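Local atomic coordinates of proabylysin (Pyrococcus abyssi, PDB entry 4JIU), a protein that is the latent zymogen of a soluble zinc metallopeptidase of the minigluzincin kind, which probably hydrolyses peptide bonds once activated. Residues R24-K27 with M28-A31; S75-R78 with E79-K82; G86-A89 with K90-E93. The protein carries 1 engineered substitution. All blocks are in the same frame, centred on the assembly; numbering follows the deposited sequence.

How the contacts relate
From the N terminus the three contacts follow one another in series, and none nests within or crosses another. Each joins two contiguous four-residue segments, so the contacts are local and close no long loop. Contact 1 shapes the loop between strands 20-23 and 31-34, at the sheet side of the molecule. Contact 2 follows helix 51-67, which carries two zinc histidines, and lies on helix 74-80. Contact 3 opens helix 88-100. Contacts 1 and 2 lie about 23 Å apart, centre to centre, on opposite sides of the chain's centre. Contacts 2 and 3 touch: Trp77 CH2 lies 3.6 Å from Glu93 OE1, and Val80 CG1 meets Ala89 CB at 4.0 Å, tying the last two helices together.

Contact 1: residues R24-K27 with M28-A31; sequences RPLK and MSIA
Met28 and Lys27 run side by side in the same direction: the sulfur SD of Met28 lies 3.5 Å from CE of Lys27 and 3.8 Å from its CG. In Met28 the bend at chi2 (-54°) sets SD beside the lysine methylenes.

At Ser29 the partner changes to Leu26. The carbonyl O of Ser29 sits 3.2 Å from CB of Leu26, and CD1 of the same leucine approaches OG of Ser29 at 3.7 Å. Ser29 also touches Val105, the C-terminal residue that is a zinc ligand in this zymogen.

Ile30 meets the leucine through its backbone, with C at 3.7 Å from Leu26 CD1. Its side chain is buried on Val46, Ile57, Ile96 and Leu100.

Ala31 continues this pattern, its N 3.7 Å from Leu26 CD1, and enters strand 31-34, where its backbone is hydrogen-bonded to Val105.

No hydrogen bond joins 24-27 to 28-31. The turn is therefore packed by van der Waals contact alone, with Leu26 CB and CD1 resting against the backbone of 29-31. Its own backbone is hydrogen-bonded instead to other parts of the chain: Leu26 N to Asp43 OD2, Ile30 to Asp43 and Asn103, and Ala31 to the C-terminal Val105, which ties the loop to the residue that occupies the metal site.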
# COMPACT_ATOMS: atom_id res chain seq x y z
N ARG A 24 0.59 7.61 11.52
CA ARG A 24 0.39 7.33 12.93
C ARG A 24 1.33 6.22 13.33
O ARG A 24 1.52 5.30 12.53
CB ARG A 24 -1.03 6.79 13.22
CG ARG A 24 -2.14 7.73 12.87
CD ARG A 24 -2.38 8.77 13.92
NE ARG A 24 -3.61 9.51 13.65
CZ ARG A 24 -3.81 10.45 12.74
NH1 ARG A 24 -2.76 10.76 12.00
NH2 ARG A 24 -5.00 11.04 12.59
N PRO A 25 1.88 6.25 14.53
CA PRO A 25 2.71 5.14 14.95
C PRO A 25 1.85 3.90 15.17
O PRO A 25 0.89 3.89 15.91
CB PRO A 25 3.31 5.66 16.25
CG PRO A 25 2.32 6.68 16.79
CD PRO A 25 1.74 7.32 15.55
N LEU A 26 2.26 2.82 14.53
CA LEU A 26 1.58 1.55 14.59
C LEU A 26 2.50 0.53 15.26
O LEU A 26 3.70 0.56 15.05
CB LEU A 26 1.23 1.02 13.19
CG LEU A 26 0.35 1.92 12.33
CD1 LEU A 26 0.25 1.33 10.92
CD2 LEU A 26 -1.00 2.08 12.98
N LYS A 27 1.95 -0.36 16.04
CA LYS A 27 2.75 -1.34 16.76
C LYS A 27 3.02 -2.55 15.87
O LYS A 27 4.13 -2.99 15.62
CB LYS A 27 1.98 -1.74 18.02
CG LYS A 27 2.69 -2.84 18.82
CD LYS A 27 1.99 -3.07 20.14
CE LYS A 27 2.00 -4.54 20.53
NZ LYS A 27 0.73 -4.94 21.20
N MET A 28 1.92 -3.05 15.36
CA MET A 28 1.88 -4.41 14.82
C MET A 28 2.12 -4.48 13.34
O MET A 28 2.33 -5.58 12.85
CB MET A 28 0.52 -4.99 15.13
CG MET A 28 0.33 -5.21 16.61
SD MET A 28 1.60 -6.18 17.41
CE MET A 28 1.40 -7.80 16.69
N SER A 29 2.10 -3.34 12.63
CA SER A 29 2.33 -3.26 11.22
C SER A 29 2.94 -1.92 10.85
O SER A 29 3.14 -1.06 11.71
CB SER A 29 1.00 -3.46 10.45
OG SER A 29 0.20 -2.32 10.43
N ILE A 30 3.16 -1.76 9.56
CA ILE A 30 3.56 -0.45 9.08
C ILE A 30 2.50 0.24 8.23
O ILE A 30 2.70 1.39 7.88
CB ILE A 30 4.85 -0.55 8.23
CG1 ILE A 30 4.57 -1.39 6.96
CG2 ILE A 30 5.95 -1.05 9.13
CD1 ILE A 30 5.86 -1.63 6.21
N ALA A 31 1.41 -0.45 7.91
CA ALA A 31 0.33 0.18 7.14
C ALA A 31 -0.91 -0.65 7.24
O ALA A 31 -0.85 -1.88 7.28
CB ALA A 31 0.76 0.30 5.69

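Contact 2: residues S75-R78 with E79-K82; sequences SFWR and EVEK
The rings of Phe76 and Trp77 both reach Val80, one turn further along helix 74-80, and also lean on each other. Phe76 CE2 stands 3.6 Å above one face of the Trp77 indole, offset toward its rim, while Trp77 CE2 lies in plane at the edge of the Phe76 ring. Beyond the two segments, Phe76 meets His60 edge-to-face and touches the rings of His64 and His72, and Trp77 also meets His72.

Val80 packs against both aromatics, its rotamer setting CG1 anti to the backbone N (chi1 172°). Its CG2 makes an off-centre CH-pi contact with Phe76, 4.3 Å from the centroid and 29° off the normal. Its CB approaches CE3 of Trp77 at 3.9 Å, the two side chains pointing the same way.

Polar groups gather around Glu79. Its OE1 takes the Lys82 NZ in a salt bridge of 2.7 Å, on the syn side but 28° out of the carboxylate plane. OE2 accepts a bond of 2.8 Å from a water that also donates to Ser75 O at 2.9 Å, and it has a second charged partner in Lys66. The buried carboxylate is thus held by two lysines and a water, which would probably favour its ionised form.

Glu81 N bonds to Trp77 O at 2.9 Å, and the extended Glu81 side chain packs over that carbonyl, its CG 3.2 Å from Trp77 O. All three histidine ligands of the zinc are touched by Phe76, and one of them by Trp77 as well, consistent with these two aromatics forming a second shell of the HExxH metallopeptidase site.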
# COMPACT_ATOMS: atom_id res chain seq x y z
N SER A 75 -8.01 -11.38 -7.12
CA SER A 75 -8.39 -10.05 -7.63
C SER A 75 -7.59 -8.96 -6.93
O SER A 75 -7.29 -7.94 -7.55
CB SER A 75 -9.89 -9.85 -7.43
OG SER A 75 -10.16 -10.03 -6.05
N PHE A 76 -7.22 -9.18 -5.67
CA PHE A 76 -6.30 -8.26 -5.01
C PHE A 76 -5.00 -8.14 -5.77
O PHE A 76 -4.49 -7.07 -6.08
CB PHE A 76 -6.09 -8.77 -3.55
CG PHE A 76 -4.98 -8.03 -2.85
CD1 PHE A 76 -5.26 -6.83 -2.18
CD2 PHE A 76 -3.69 -8.51 -2.85
CE1 PHE A 76 -4.25 -6.13 -1.57
CE2 PHE A 76 -2.67 -7.78 -2.28
CZ PHE A 76 -2.96 -6.62 -1.65
N TRP A 77 -4.38 -9.29 -6.06
CA TRP A 77 -3.09 -9.29 -6.71
C TRP A 77 -3.18 -8.74 -8.12
O TRP A 77 -2.25 -8.13 -8.60
CB TRP A 77 -2.40 -10.66 -6.70
CG TRP A 77 -1.95 -11.04 -5.35
CD1 TRP A 77 -2.39 -12.09 -4.60
CD2 TRP A 77 -0.97 -10.38 -4.52
NE1 TRP A 77 -1.78 -12.16 -3.37
CE2 TRP A 77 -0.89 -11.09 -3.30
CE3 TRP A 77 -0.17 -9.25 -4.66
CZ2 TRP A 77 -0.03 -10.74 -2.23
CZ3 TRP A 77 0.69 -8.89 -3.62
CH2 TRP A 77 0.74 -9.62 -2.43
N ARG A 78 -4.34 -8.93 -8.80
CA ARG A 78 -4.51 -8.32 -10.11
C ARG A 78 -4.37 -6.79 -10.07
O ARG A 78 -3.77 -6.20 -10.97
CB ARG A 78 -5.87 -8.67 -10.68
CG ARG A 78 -6.40 -8.05 -11.92
CD ARG A 78 -7.56 -8.81 -12.55
NE ARG A 78 -8.89 -8.41 -12.09
CZ ARG A 78 -9.81 -9.11 -11.44
NH1 ARG A 78 -9.63 -10.39 -11.08
NH2 ARG A 78 -10.98 -8.57 -11.10
N GLU A 79 -4.87 -6.17 -9.00
CA GLU A 79 -4.72 -4.72 -8.90
C GLU A 79 -3.24 -4.38 -8.70
O GLU A 79 -2.70 -3.47 -9.33
CB GLU A 79 -5.53 -4.18 -7.74
CG GLU A 79 -7.02 -4.37 -7.90
CD GLU A 79 -7.58 -3.66 -9.11
OE1 GLU A 79 -6.98 -2.69 -9.64
OE2 GLU A 79 -8.73 -4.01 -9.48
N VAL A 80 -2.56 -5.06 -7.77
CA VAL A 80 -1.13 -4.81 -7.51
C VAL A 80 -0.30 -4.94 -8.78
O VAL A 80 0.61 -4.14 -9.03
CB VAL A 80 -0.64 -5.76 -6.39
CG1 VAL A 80 0.86 -5.67 -6.24
CG2 VAL A 80 -1.35 -5.49 -5.08
N GLU A 81 -0.68 -5.92 -9.59
CA GLU A 81 0.06 -6.22 -10.82
C GLU A 81 -0.15 -5.22 -11.94
O GLU A 81 0.52 -5.29 -12.95
CB GLU A 81 -0.25 -7.67 -11.25
CG GLU A 81 0.41 -8.68 -10.29
CD GLU A 81 -0.05 -10.09 -10.45
OE1 GLU A 81 0.18 -10.89 -9.51
OE2 GLU A 81 -0.65 -10.42 -11.49
N LYS A 82 -1.03 -4.24 -11.74
CA LYS A 82 -1.06 -3.09 -12.65
C LYS A 82 0.20 -2.25 -12.54
O LYS A 82 0.49 -1.47 -13.47
CB LYS A 82 -2.32 -2.22 -12.40
CG LYS A 82 -3.58 -3.02 -12.71
CD LYS A 82 -4.81 -2.20 -12.33
CE LYS A 82 -6.09 -2.88 -12.72
NZ LYS A 82 -7.26 -2.08 -12.28
O HOH W 1 -9.37 -6.77 -9.25

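Contact 3: residues G86-A89 with K90-E93; sequences GERA and KEIE
Ile92 lays its CD1 over one face of the Arg88 guanidinium, 3.7 Å from NE. A bend at chi2 (64°) helps bring the arginine chain to this position. The contact is a methyl packed on the guanidinium face; the charged end itself is engaged through NE in a salt bridge to Glu52 of helix 51-67. The neighbouring Ala89 turns its methyl to Tyr56, Trp77 and Val80.

Backbone bonds set the helical register. Glu91 N donates to Glu87 O at 3.3 Å, Ile92 N to Arg88 O at 3.0 Å and Glu93 N to Ala89 O at 2.9 Å, all i to i+4. Ahead of them a water bridges the turn, donating to Gly86 O at 2.9 Å and accepting from Lys90 N at 3.1 Å.

Lys90 and Glu93 pair one turn apart. Lys90 NZ forms a salt bridge of 2.6 Å with Glu93 OE2, on the syn side and 31° out of the carboxylate plane, while Glu93 OE1 bonds to the Tyr56 hydroxyl. Glu91 instead turns to Arg95. With an alanine at Glu93, Lys90 would probably lose its mate and the Tyr56 hydroxyl this acceptor, beside the zinc ligand His60.

The successive i to i+4 bonds are those of the first turns of alpha-helix 88-100, which packs on the active-site helix carrying the HExxH histidines.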
# COMPACT_ATOMS: atom_id res chain seq x y z
N GLY A 86 4.47 -9.90 -11.93
CA GLY A 86 5.15 -11.16 -11.70
C GLY A 86 5.61 -11.29 -10.28
O GLY A 86 4.87 -11.19 -9.31
N GLU A 87 6.90 -11.59 -10.12
CA GLU A 87 7.52 -11.77 -8.84
C GLU A 87 7.89 -10.47 -8.14
O GLU A 87 8.43 -10.50 -7.02
CB GLU A 87 8.73 -12.71 -8.98
CG GLU A 87 8.29 -14.09 -9.52
CD GLU A 87 9.41 -14.65 -10.38
OE1 GLU A 87 10.17 -13.76 -10.87
OE2 GLU A 87 9.54 -15.87 -10.57
N ARG A 88 7.61 -9.34 -8.74
CA ARG A 88 8.14 -8.06 -8.17
C ARG A 88 7.49 -7.69 -6.85
O ARG A 88 8.21 -7.19 -5.99
CB ARG A 88 7.97 -6.93 -9.20
CG ARG A 88 8.64 -5.62 -8.80
CD ARG A 88 10.14 -5.79 -8.71
NE ARG A 88 10.85 -4.52 -8.67
CZ ARG A 88 12.14 -4.44 -8.78
NH1 ARG A 88 12.87 -5.53 -8.97
NH2 ARG A 88 12.71 -3.28 -8.70
N ALA A 89 6.18 -7.90 -6.65
CA ALA A 89 5.62 -7.50 -5.36
C ALA A 89 6.27 -8.21 -4.21
O ALA A 89 6.56 -7.62 -3.17
CB ALA A 89 4.12 -7.87 -5.32
N LYS A 90 6.54 -9.51 -4.34
CA LYS A 90 7.16 -10.23 -3.24
C LYS A 90 8.59 -9.75 -3.05
O LYS A 90 9.04 -9.72 -1.91
CB LYS A 90 7.06 -11.73 -3.48
CG LYS A 90 5.68 -12.30 -3.14
CD LYS A 90 5.37 -12.27 -1.63
CE LYS A 90 3.88 -12.17 -1.35
NZ LYS A 90 3.56 -11.86 0.07
N GLU A 91 9.31 -9.40 -4.09
CA GLU A 91 10.67 -8.86 -3.99
C GLU A 91 10.65 -7.54 -3.18
O GLU A 91 11.46 -7.30 -2.28
CB GLU A 91 11.30 -8.63 -5.34
CG GLU A 91 12.66 -7.99 -5.35
CD GLU A 91 13.70 -8.65 -4.48
OE1 GLU A 91 13.65 -9.90 -4.38
OE2 GLU A 91 14.55 -7.87 -3.95
N ILE A 92 9.72 -6.66 -3.50
CA ILE A 92 9.65 -5.38 -2.79
C ILE A 92 9.21 -5.63 -1.35
O ILE A 92 9.71 -5.00 -0.42
CB ILE A 92 8.79 -4.39 -3.56
CG1 ILE A 92 9.36 -4.08 -4.94
CG2 ILE A 92 8.57 -3.13 -2.74
CD1 ILE A 92 10.81 -3.66 -5.04
N GLU A 93 8.22 -6.47 -1.11
CA GLU A 93 7.88 -6.83 0.25
C GLU A 93 9.07 -7.33 1.05
O GLU A 93 9.24 -6.96 2.20
CB GLU A 93 6.80 -7.91 0.27
CG GLU A 93 5.44 -7.40 -0.07
CD GLU A 93 4.35 -8.43 0.15
OE1 GLU A 93 3.25 -8.15 -0.33
OE2 GLU A 93 4.51 -9.52 0.75
O HOH W 2 5.16 -11.30 -6.43